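Local coordinates for protein acidocalcisomal pyrophosphatase (Trypanosoma brucei brucei, PDB 5C5V) that is an inorganic pyrophosphatase that probably hydrolyses pyrophosphate with magnesium as cofactor, and joins an EF-hand region to its pyrophosphatase domain, at residues A[40-43]-A[44-47]. Residues are numbered along the deposited sequence; the frame is centred on the assembly and turned at random.
Sequences MSDG and DVKA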
loop_
_atom_site.group_PDB
_atom_site.type_symbol
_atom_site.label_atom_id
_atom_site.label_comp_id
_atom_site.label_asym_id
_atom_site.label_seq_id
_atom_site.Cartn_x
_atom_site.Cartn_y
_atom_site.Cartn_z
ATOM N N MET A 40 54.764 17.164 -3.533
ATOM C CA MET A 40 55.771 18.203 -3.376
ATOM C C MET A 40 56.885 17.661 -2.502
ATOM O O MET A 40 56.828 16.526 -2.027
ATOM C CB MET A 40 55.178 19.452 -2.719
ATOM C CG MET A 40 53.834 19.900 -3.293
ATOM S SD MET A 40 53.250 21.395 -2.470
ATOM C CE MET A 40 51.690 21.680 -3.303
ATOM N N SER A 41 57.906 18.480 -2.300
ATOM C CA SER A 41 59.013 18.138 -1.424
ATOM C C SER A 41 58.815 18.804 -0.078
ATOM O O SER A 41 58.172 18.288 0.838
ATOM C CB SER A 41 60.340 18.608 -2.004
ATOM O OG SER A 41 60.399 20.023 -1.957
ATOM N N ASP A 42 59.389 20.001 -0.022
ATOM C CA ASP A 42 59.368 20.893 1.122
ATOM C C ASP A 42 59.588 22.315 0.632
ATOM O O ASP A 42 59.218 23.258 1.329
ATOM C CB ASP A 42 60.409 20.464 2.153
ATOM C CG ASP A 42 59.911 19.330 3.033
ATOM O OD1 ASP A 42 58.686 19.237 3.246
ATOM O OD2 ASP A 42 60.732 18.464 3.415
ATOM N N GLY A 43 60.207 22.463 -0.549
ATOM C CA GLY A 43 60.389 23.771 -1.177
ATOM C C GLY A 43 59.080 24.532 -1.351
ATOM O O GLY A 43 58.939 25.653 -0.865
ATOM N N ASP A 44 58.109 23.948 -2.033
ATOM C CA ASP A 44 56.813 24.608 -2.116
ATOM C C ASP A 44 55.987 24.313 -0.858
ATOM O O ASP A 44 55.039 25.044 -0.565
ATOM C CB ASP A 44 56.050 24.249 -3.401
ATOM C CG ASP A 44 56.769 24.752 -4.662
ATOM O OD1 ASP A 44 57.683 25.591 -4.527
ATOM O OD2 ASP A 44 56.387 24.362 -5.786
ATOM N N VAL A 45 56.326 23.225 -0.155
ATOM C CA VAL A 45 55.635 22.816 1.083
ATOM C C VAL A 45 55.994 23.645 2.308
ATOM O O VAL A 45 55.115 24.008 3.096
ATOM C CB VAL A 45 55.890 21.332 1.422
ATOM C CG1 VAL A 45 55.422 21.013 2.850
ATOM C CG2 VAL A 45 55.178 20.434 0.401
ATOM N N LYS A 46 57.281 23.929 2.478
ATOM C CA LYS A 46 57.744 24.732 3.610
ATOM C C LYS A 46 57.020 26.068 3.551
ATOM O O LYS A 46 56.459 26.537 4.548
ATOM C CB LYS A 46 59.259 24.935 3.543
ATOM C CG LYS A 46 59.919 25.600 4.748
ATOM C CD LYS A 46 61.389 25.822 4.451
ATOM C CE LYS A 46 62.163 26.437 5.627
ATOM N NZ LYS A 46 62.272 25.535 6.811
ATOM N N ALA A 47 56.977 26.636 2.349
ATOM C CA ALA A 47 56.250 27.872 2.097
ATOM C C ALA A 47 54.756 27.725 2.395
ATOM O O ALA A 47 54.080 28.708 2.693
ATOM C CB ALA A 47 56.455 28.324 0.644
#
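Val45 holds CG1 anti to its backbone N (chi1 168°), which leaves CG2 beside that N and facing Met40. Met40 sets CG beside its own backbone N (chi1 -46°) and runs extended through SD to CE. The two side chains meet across an ST turn at Ser41, where the chain enters helix 43-53. The turn lies between helix 26-36 and helix 43-53, in a helical region consistent with the EF-hand character of this protein.

Val45 CG2 is the main apolar contact point. Val45 CG2 lies 3.3 Å from Met40 CB, a tight approach, and 3.6 Å from Met40 SD. The methionine therefore passes alongside one methyl rather than meeting it end-on. Met40 SD also comes within 4.1 Å of Asp44 CB, where the two side chains cross at about a right angle. Met40 also touches Lys78 and Cys79, so it bridges the start of this helix to helix 73-87. Asp44 OD2 forms a salt bridge with Lys78 NZ, adding a charged link to the same helix.

The loop backbone also packs on Val45. Asp42 CA is 3.5 Å from Val45 CB, and Ser41 O is 3.7 Å from Val45 CG2. The carboxylate of Asp42 comes near the second methyl, with OD1 3.7 Å from Val45 CG1. A backbone bond from Lys46 N to Asp42 O is modelled as very short, and the position of that oxygen is doubtful.

The whole contact lies at the protein surface, away from the magnesium and imidodiphosphate site. The ST turn is closed by Gly43 N, which donates to Ser41 OG at 2.8 Å with an N-H...O angle of 155°.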